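Local coordinates for 26.7 kDa salivary protein (Phlebotomus duboscqi, PDB 6MT7) that binds and sequesters cysteinyl leukotrienes and a thromboxane A2 analogue, and inhibits collagen-induced platelet aggregation, so modulating blood feeding by female sand flies, at residues A[130-135]-A[147-152]; A[165-170]-A[178-183]. All blocks are in the same frame, centred on the assembly; numbering follows the deposited sequence.

Contact 1: residues A[130-135]-A[147-152]; sequences NSNTKP and ENREKG
The guanidinium of Arg149 approaches the turn at Ser131 and Asn132 obliquely, while one of its faces carries Glu147 CG, displaced from the middle of the group. The partner is a type I beta turn from Asn130 to Thr133, closed by Thr133 N to Asn130 O at 3.1 Å; it belongs to the loop after helix 120-128, and Arg149 to the loop after helix 140-144, in this PBP/GOBP-family protein. The touch is loose: Arg149 NH2 comes no nearer than 4.3 Å, to Asn132 CA, with Ser131 O and Asn132 OD1 only slightly farther from the same nitrogen. With chi2 and chi3 both extended (171° and 172°), the side chain carries the guanidinium across to the turn; the closest CA atoms of the two segments, those of Asn132 and Glu147, are 9.9 Å apart. Its stronger partner lies elsewhere, in Phe143 of helix 140-144, whose backbone O accepts from NH1 and whose ring makes a cation-pi contact, which probably fixes the guanidinium beside the turn. Only 67 Å² is buried, and Asn132 and Ser131 are exposed: this is surface packing away from the annotated sites, joining the loops on the two sides of helix 140-144. Within the second of these loops the arginine is backed by its neighbour Glu147, whose CG stands 3.5 Å above the guanidinium plane.

Contact 2: residues A[165-170]-A[178-183]; sequences YRLVDE and RNLNIL
Two hydrogen bonds carry the polar part: Arg178 grips Tyr165 O side-on, with NH2 at 3.0 Å and NE at 3.1 Å, both nitrogens meeting one backbone oxygen. That oxygen lies just past the end of helix 159-164, where Arg166, at positive phi, makes a Schellman motif; Arg178 thus ties the helix terminus to the far part of the connection leading to helix 187-196. Tyr165 O lies only 4° out of the guanidinium plane, but NH2 stands well above the carbonyl plane and NE is tilted from it by 15°. The chain of Arg178 leaves with CG anti to the backbone N (chi1 -170°) and bends at chi2, which brings CD up to the carbonyl O of Arg166, at 3.5 Å. Arg166 CB also packs against Arg178 NE, whereas its own guanidinium leads away to a salt bridge with Asp9. Apolar contact comes from two leucines crossing at about a right angle, Leu167 CD2 meeting Leu180 CD1 at 4.2 Å. All five touching residues are buried; Trp13 and Thr17 of helix 8-21 and Leu224 of helix 220-227 also pack on Arg178. Within the 178-183 segment, Asn181 N donates to Asn179 OD1 (2.9 Å), making an Asx turn. Leu180 CD2 lies 3.7 Å over the centre of one face of the Arg178 guanidinium.

Contact 1 lies on the surface, with its centre about 18 Å from the centre of the chain, and contact 2 is buried, with its centre about 9 Å from that point. They follow one another along the sequence: 130-135 and 147-152 flank helix 140-144, whereas both segments of contact 2 belong to the connection between helices 159-164 and 187-196. Their centres are about 19 Å apart and they do not touch, yet helix 159-164 borders both, since Arg149 packs on its Cys160 and contact 2 begins just past its end. Each relies on an arginine. In contact 1 its polar bond goes to the intervening helix; in contact 2 the bonds cross directly between the segments, with leucine packing added.

Contact 1: residues A[130-135]-A[147-152]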
ATOM      1  N   ASN A 130      -4.463  10.502  14.905  1.00 17.11           N
ATOM      2  CA  ASN A 130      -4.705  10.971  13.539  1.00 18.80           C
ATOM      3  C   ASN A 130      -6.154  10.652  13.179  1.00 19.63           C
ATOM      4  O   ASN A 130      -6.423   9.822  12.306  1.00 16.87           O
ATOM      5  CB  ASN A 130      -3.726  10.330  12.549  1.00 21.59           C
ATOM      6  CG  ASN A 130      -2.330  10.877  12.686  1.00 19.17           C
ATOM      7  OD1 ASN A 130      -1.988  11.884  12.073  1.00 25.67           O
ATOM      8  ND2 ASN A 130      -1.518  10.229  13.515  1.00 23.11           N
ATOM      9  N   SER A 131      -7.088  11.324  13.858  1.00 18.63           N
ATOM     10  CA  SER A 131      -8.501  11.004  13.703  1.00 16.56           C
ATOM     11  C   SER A 131      -9.059  11.361  12.332  1.00 15.67           C
ATOM     12  O   SER A 131     -10.156  10.897  12.008  1.00 21.18           O
ATOM     13  CB  SER A 131      -9.321  11.710  14.788  1.00 19.10           C
ATOM     14  OG  SER A 131      -9.219  13.114  14.641  1.00 19.85           O
ATOM     15  N   ASN A 132      -8.352  12.155  11.518  1.00 16.38           N
ATOM     16  CA  ASN A 132      -8.833  12.443  10.165  1.00 16.56           C
ATOM     17  C   ASN A 132      -8.455  11.360   9.144  1.00 14.36           C
ATOM     18  O   ASN A 132      -8.667  11.560   7.943  1.00 15.04           O
ATOM     19  CB  ASN A 132      -8.318  13.798   9.681  1.00 22.93           C
ATOM     20  CG  ASN A 132      -8.725  14.940  10.597  1.00 40.92           C
ATOM     21  OD1 ASN A 132      -9.866  14.999  11.069  1.00 41.08           O
ATOM     22  ND2 ASN A 132      -7.797  15.859  10.848  1.00 45.62           N
ATOM     23  N   THR A 133      -7.897  10.244   9.600  1.00 14.13           N
ATOM     24  CA  THR A 133      -7.643   9.066   8.774  1.00  8.99           C
ATOM     25  C   THR A 133      -8.612   7.965   9.179  1.00 10.01           C
ATOM     26  O   THR A 133      -8.903   7.796  10.370  1.00 11.79           O
ATOM     27  CB  THR A 133      -6.192   8.582   8.949  1.00 13.29           C
ATOM     28  OG1 THR A 133      -5.292   9.587   8.479  1.00 13.24           O
ATOM     29  CG2 THR A 133      -5.934   7.290   8.184  1.00 14.78           C
ATOM     30  N   LYS A 134      -9.107   7.218   8.189  1.00 12.04           N
ATOM     31  CA  LYS A 134     -10.059   6.138   8.413  1.00  9.24           C
ATOM     32  C   LYS A 134      -9.579   5.208   9.531  1.00 16.08           C
ATOM     33  O   LYS A 134      -8.499   4.605   9.409  1.00 12.41           O
ATOM     34  CB  LYS A 134     -10.276   5.327   7.135  1.00  6.74           C
ATOM     35  CG  LYS A 134     -11.286   4.203   7.309  1.00 11.89           C
ATOM     36  CD  LYS A 134     -11.174   3.155   6.213  1.00 11.51           C
ATOM     37  CE  LYS A 134     -10.075   2.151   6.525  1.00  8.83           C
ATOM     38  NZ  LYS A 134     -10.468   1.270   7.678  1.00 10.67           N
ATOM     39  N   PRO A 135     -10.337   5.065  10.612  1.00 12.35           N
ATOM     40  CA  PRO A 135      -9.896   4.185  11.699  1.00 13.03           C
ATOM     41  C   PRO A 135      -9.984   2.724  11.304  1.00 14.69           C
ATOM     42  O   PRO A 135     -10.776   2.326  10.439  1.00 12.06           O
ATOM     43  CB  PRO A 135     -10.867   4.510  12.843  1.00 20.12           C
ATOM     44  CG  PRO A 135     -12.066   5.075  12.185  1.00 23.35           C
ATOM     45  CD  PRO A 135     -11.608   5.750  10.917  1.00 16.69           C
ATOM     46  N   GLU A 147     -18.567  13.943   7.152  1.00 10.38           N
ATOM     47  CA  GLU A 147     -17.842  15.213   7.076  1.00 11.89           C
ATOM     48  C   GLU A 147     -17.672  15.691   5.636  1.00 14.94           C
ATOM     49  O   GLU A 147     -16.728  16.425   5.319  1.00 16.57           O
ATOM     50  CB  GLU A 147     -16.485  15.125   7.786  1.00 14.80           C
ATOM     51  CG  GLU A 147     -16.529  14.415   9.148  1.00 20.40           C
ATOM     52  CD  GLU A 147     -17.155  15.264  10.255  1.00 20.06           C
ATOM     53  OE1 GLU A 147     -17.360  16.476  10.042  1.00 24.51           O
ATOM     54  OE2 GLU A 147     -17.433  14.715  11.351  1.00 27.27           O
ATOM     55  N   ASN A 148     -18.602  15.295   4.766  1.00 14.49           N
ATOM     56  CA  ASN A 148     -18.611  15.721   3.363  1.00 13.17           C
ATOM     57  C   ASN A 148     -17.291  15.409   2.673  1.00 13.92           C
ATOM     58  O   ASN A 148     -16.861  16.138   1.777  1.00 18.03           O
ATOM     59  CB  ASN A 148     -18.932  17.209   3.238  1.00 14.74           C
ATOM     60  CG  ASN A 148     -20.331  17.529   3.707  1.00 15.86           C
ATOM     61  OD1 ASN A 148     -21.304  17.059   3.126  1.00 14.29           O
ATOM     62  ND2 ASN A 148     -20.437  18.315   4.776  1.00 18.64           N
ATOM     63  N   ARG A 149     -16.635  14.320   3.092  1.00 15.77           N
ATOM     64  CA  ARG A 149     -15.298  14.040   2.571  1.00 15.66           C
ATOM     65  C   ARG A 149     -15.320  13.717   1.082  1.00 12.06           C
ATOM     66  O   ARG A 149     -14.342  14.003   0.382  1.00 15.89           O
ATOM     67  CB  ARG A 149     -14.649  12.896   3.355  1.00 13.95           C
ATOM     68  CG  ARG A 149     -14.219  13.285   4.773  1.00 15.90           C
ATOM     69  CD  ARG A 149     -13.769  12.084   5.599  1.00 19.34           C
ATOM     70  NE  ARG A 149     -13.187  12.518   6.866  1.00 14.59           N
ATOM     71  CZ  ARG A 149     -13.658  12.196   8.064  1.00 17.60           C
ATOM     72  NH1 ARG A 149     -14.716  11.403   8.180  1.00 12.73           N
ATOM     73  NH2 ARG A 149     -13.055  12.659   9.152  1.00 15.80           N
ATOM     74  N   GLU A 150     -16.409  13.131   0.576  1.00 13.60           N
ATOM     75  CA  GLU A 150     -16.428  12.718  -0.824  1.00 14.21           C
ATOM     76  C   GLU A 150     -16.406  13.902  -1.779  1.00 22.32           C
ATOM     77  O   GLU A 150     -16.028  13.731  -2.943  1.00 18.23           O
ATOM     78  CB  GLU A 150     -17.644  11.842  -1.121  1.00 11.90           C
ATOM     79  CG  GLU A 150     -17.678  10.487  -0.404  1.00 11.12           C
ATOM     80  CD  GLU A 150     -16.731   9.456  -1.010  1.00 11.69           C
ATOM     81  OE1 GLU A 150     -15.605   9.818  -1.403  1.00 12.98           O
ATOM     82  OE2 GLU A 150     -17.125   8.278  -1.080  1.00 16.36           O
ATOM     83  N   LYS A 151     -16.799  15.092  -1.315  1.00 19.82           N
ATOM     84  CA  LYS A 151     -16.705  16.302  -2.124  1.00 24.55           C
ATOM     85  C   LYS A 151     -15.266  16.689  -2.436  1.00 20.37           C
ATOM     86  O   LYS A 151     -15.026  17.384  -3.429  1.00 23.09           O
ATOM     87  CB  LYS A 151     -17.391  17.469  -1.410  1.00 25.75           C
ATOM     88  CG  LYS A 151     -18.767  17.158  -0.850  1.00 33.97           C
ATOM     89  CD  LYS A 151     -19.689  18.368  -0.985  1.00 38.35           C
ATOM     90  CE  LYS A 151     -21.150  17.986  -0.820  1.00 46.29           C
ATOM     91  NZ  LYS A 151     -21.317  16.883   0.165  1.00 51.14           N
ATOM     92  N   GLY A 152     -14.310  16.275  -1.607  1.00 21.56           N
ATOM     93  CA  GLY A 152     -12.922  16.632  -1.836  1.00 28.78           C
ATOM     94  C   GLY A 152     -12.645  18.111  -1.727  1.00 36.99           C
ATOM     95  O   GLY A 152     -11.697  18.607  -2.348  1.00 32.82           O
TER

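Contact 2: residues A[165-170]-A[178-183]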
ATOM      1  N   TYR A 165      -9.524   3.356  -1.487  1.00  6.65           N
ATOM      2  CA  TYR A 165      -9.392   2.203  -2.375  1.00  6.67           C
ATOM      3  C   TYR A 165      -8.042   2.167  -3.082  1.00  6.55           C
ATOM      4  O   TYR A 165      -7.756   1.188  -3.775  1.00  7.02           O
ATOM      5  CB  TYR A 165     -10.484   2.208  -3.438  1.00  8.83           C
ATOM      6  CG  TYR A 165     -11.890   2.054  -2.919  1.00  7.08           C
ATOM      7  CD1 TYR A 165     -12.176   1.250  -1.822  1.00  9.64           C
ATOM      8  CD2 TYR A 165     -12.940   2.706  -3.552  1.00 14.82           C
ATOM      9  CE1 TYR A 165     -13.497   1.109  -1.362  1.00 11.15           C
ATOM     10  CE2 TYR A 165     -14.248   2.579  -3.102  1.00 15.28           C
ATOM     11  CZ  TYR A 165     -14.520   1.785  -2.014  1.00 12.63           C
ATOM     12  OH  TYR A 165     -15.832   1.675  -1.588  1.00 14.54           O
ATOM     13  N   ARG A 166      -7.219   3.206  -2.914  1.00  6.47           N
ATOM     14  CA  ARG A 166      -5.923   3.330  -3.582  1.00  6.57           C
ATOM     15  C   ARG A 166      -6.073   3.269  -5.098  1.00  6.54           C
ATOM     16  O   ARG A 166      -5.263   2.661  -5.807  1.00  6.63           O
ATOM     17  CB  ARG A 166      -4.911   2.300  -3.072  1.00  7.23           C
ATOM     18  CG  ARG A 166      -4.086   2.816  -1.880  1.00  6.14           C
ATOM     19  CD  ARG A 166      -4.955   2.921  -0.620  1.00  6.16           C
ATOM     20  NE  ARG A 166      -4.203   3.387   0.548  1.00  6.09           N
ATOM     21  CZ  ARG A 166      -4.704   3.445   1.783  1.00  7.96           C
ATOM     22  NH1 ARG A 166      -5.959   3.073   2.024  1.00  6.20           N
ATOM     23  NH2 ARG A 166      -3.948   3.858   2.792  1.00  6.90           N
ATOM     24  N   LEU A 167      -7.114   3.930  -5.605  1.00  6.73           N
ATOM     25  CA  LEU A 167      -7.154   4.252  -7.025  1.00  8.73           C
ATOM     26  C   LEU A 167      -6.286   5.467  -7.328  1.00  8.32           C
ATOM     27  O   LEU A 167      -5.705   5.555  -8.416  1.00  8.04           O
ATOM     28  CB  LEU A 167      -8.593   4.506  -7.474  1.00  7.17           C
ATOM     29  CG  LEU A 167      -9.572   3.380  -7.123  1.00  7.20           C
ATOM     30  CD1 LEU A 167     -10.989   3.720  -7.576  1.00  8.73           C
ATOM     31  CD2 LEU A 167      -9.105   2.071  -7.726  1.00  7.17           C
ATOM     32  N   VAL A 168      -6.199   6.404  -6.380  1.00 10.17           N
ATOM     33  CA  VAL A 168      -5.374   7.603  -6.472  1.00 10.60           C
ATOM     34  C   VAL A 168      -4.636   7.767  -5.150  1.00 12.55           C
ATOM     35  O   VAL A 168      -5.047   7.235  -4.117  1.00  8.51           O
ATOM     36  CB  VAL A 168      -6.189   8.887  -6.777  1.00  7.21           C
ATOM     37  CG1 VAL A 168      -6.874   8.798  -8.148  1.00  8.74           C
ATOM     38  CG2 VAL A 168      -7.213   9.190  -5.656  1.00  8.81           C
ATOM     39  N   ASP A 169      -3.545   8.536  -5.186  1.00 11.33           N
ATOM     40  CA  ASP A 169      -2.794   8.850  -3.975  1.00 13.78           C
ATOM     41  C   ASP A 169      -3.260  10.199  -3.415  1.00 13.61           C
ATOM     42  O   ASP A 169      -4.286  10.746  -3.829  1.00 13.43           O
ATOM     43  CB  ASP A 169      -1.285   8.803  -4.250  1.00  8.70           C
ATOM     44  CG  ASP A 169      -0.820   9.834  -5.278  1.00 11.96           C
ATOM     45  OD1 ASP A 169      -1.532  10.830  -5.542  1.00 13.28           O
ATOM     46  OD2 ASP A 169       0.277   9.636  -5.841  1.00 13.90           O
ATOM     47  N   GLU A 170      -2.505  10.754  -2.460  1.00 20.83           N
ATOM     48  CA  GLU A 170      -2.904  12.022  -1.845  1.00 28.13           C
ATOM     49  C   GLU A 170      -2.902  13.176  -2.840  1.00 28.70           C
ATOM     50  O   GLU A 170      -3.622  14.163  -2.639  1.00 33.27           O
ATOM     51  CB  GLU A 170      -1.991  12.366  -0.672  1.00 30.17           C
ATOM     52  CG  GLU A 170      -1.912  11.309   0.399  1.00 29.14           C
ATOM     53  CD  GLU A 170      -0.964  10.195   0.035  1.00 35.64           C
ATOM     54  OE1 GLU A 170      -0.036  10.448  -0.757  1.00 33.61           O
ATOM     55  OE2 GLU A 170      -1.153   9.065   0.537  1.00 39.87           O
ATOM     56  N   ARG A 178      -1.650  -0.653  -9.165  1.00  9.32           N
ATOM     57  CA  ARG A 178      -2.745  -1.312  -8.455  1.00  7.16           C
ATOM     58  C   ARG A 178      -3.237  -2.543  -9.214  1.00 14.91           C
ATOM     59  O   ARG A 178      -3.436  -2.508 -10.432  1.00 16.88           O
ATOM     60  CB  ARG A 178      -3.885  -0.314  -8.229  1.00  9.33           C
ATOM     61  CG  ARG A 178      -4.992  -0.784  -7.293  1.00 13.47           C
ATOM     62  CD  ARG A 178      -4.524  -0.795  -5.841  1.00  9.64           C
ATOM     63  NE  ARG A 178      -5.659  -0.761  -4.927  1.00  7.37           N
ATOM     64  CZ  ARG A 178      -6.048  -1.799  -4.191  1.00  9.85           C
ATOM     65  NH1 ARG A 178      -5.379  -2.938  -4.248  1.00  6.23           N
ATOM     66  NH2 ARG A 178      -7.100  -1.693  -3.382  1.00 11.45           N
ATOM     67  N   ASN A 179      -3.395  -3.644  -8.481  1.00 12.39           N
ATOM     68  CA  ASN A 179      -3.803  -4.932  -9.023  1.00 14.32           C
ATOM     69  C   ASN A 179      -5.196  -5.208  -8.483  1.00 18.78           C
ATOM     70  O   ASN A 179      -5.365  -5.464  -7.287  1.00 12.14           O
ATOM     71  CB  ASN A 179      -2.806  -6.021  -8.618  1.00 13.67           C
ATOM     72  CG  ASN A 179      -3.181  -7.405  -9.132  1.00 21.05           C
ATOM     73  OD1 ASN A 179      -4.327  -7.666  -9.502  1.00 14.92           O
ATOM     74  ND2 ASN A 179      -2.208  -8.311  -9.135  1.00 29.07           N
ATOM     75  N   LEU A 180      -6.193  -5.142  -9.363  1.00  8.46           N
ATOM     76  CA  LEU A 180      -7.559  -5.488  -9.005  1.00 10.36           C
ATOM     77  C   LEU A 180      -8.034  -6.739  -9.743  1.00  7.80           C
ATOM     78  O   LEU A 180      -9.242  -6.941  -9.892  1.00 11.92           O
ATOM     79  CB  LEU A 180      -8.488  -4.308  -9.280  1.00 14.66           C
ATOM     80  CG  LEU A 180      -8.192  -2.999  -8.524  1.00 16.58           C
ATOM     81  CD1 LEU A 180      -9.283  -1.951  -8.778  1.00 16.87           C
ATOM     82  CD2 LEU A 180      -7.996  -3.223  -7.019  1.00 13.81           C
ATOM     83  N   ASN A 181      -7.094  -7.582 -10.183  1.00 10.24           N
ATOM     84  CA  ASN A 181      -7.433  -8.725 -11.030  1.00 11.08           C
ATOM     85  C   ASN A 181      -8.440  -9.648 -10.352  1.00 16.53           C
ATOM     86  O   ASN A 181      -9.389 -10.119 -10.993  1.00 18.33           O
ATOM     87  CB  ASN A 181      -6.181  -9.524 -11.391  1.00 11.71           C
ATOM     88  CG  ASN A 181      -5.158  -8.728 -12.198  1.00 14.70           C
ATOM     89  OD1 ASN A 181      -5.456  -7.689 -12.790  1.00 19.59           O
ATOM     90  ND2 ASN A 181      -3.940  -9.233 -12.228  1.00 12.49           N
ATOM     91  N   ILE A 182      -8.232  -9.946  -9.066  1.00 16.21           N
ATOM     92  CA  ILE A 182      -9.132 -10.867  -8.370  1.00 20.56           C
ATOM     93  C   ILE A 182     -10.540 -10.295  -8.243  1.00 25.03           C
ATOM     94  O   ILE A 182     -11.498 -11.054  -8.041  1.00 23.06           O
ATOM     95  CB  ILE A 182      -8.555 -11.244  -6.989  1.00 24.73           C
ATOM     96  CG1 ILE A 182      -9.316 -12.431  -6.389  1.00 27.24           C
ATOM     97  CG2 ILE A 182      -8.592 -10.058  -6.040  1.00 20.82           C
ATOM     98  CD1 ILE A 182      -9.253 -13.685  -7.227  1.00 28.95           C
ATOM     99  N   LEU A 183     -10.694  -8.979  -8.368  1.00 17.17           N
ATOM    100  CA  LEU A 183     -11.994  -8.323  -8.353  1.00 16.68           C
ATOM    101  C   LEU A 183     -12.628  -8.230  -9.732  1.00 16.10           C
ATOM    102  O   LEU A 183     -13.685  -7.603  -9.866  1.00 19.30           O
ATOM    103  CB  LEU A 183     -11.871  -6.912  -7.772  1.00 18.10           C
ATOM    104  CG  LEU A 183     -11.146  -6.802  -6.436  1.00 22.27           C
ATOM    105  CD1 LEU A 183     -11.222  -5.380  -5.918  1.00 16.62           C
ATOM    106  CD2 LEU A 183     -11.763  -7.782  -5.452  1.00 23.41           C
TER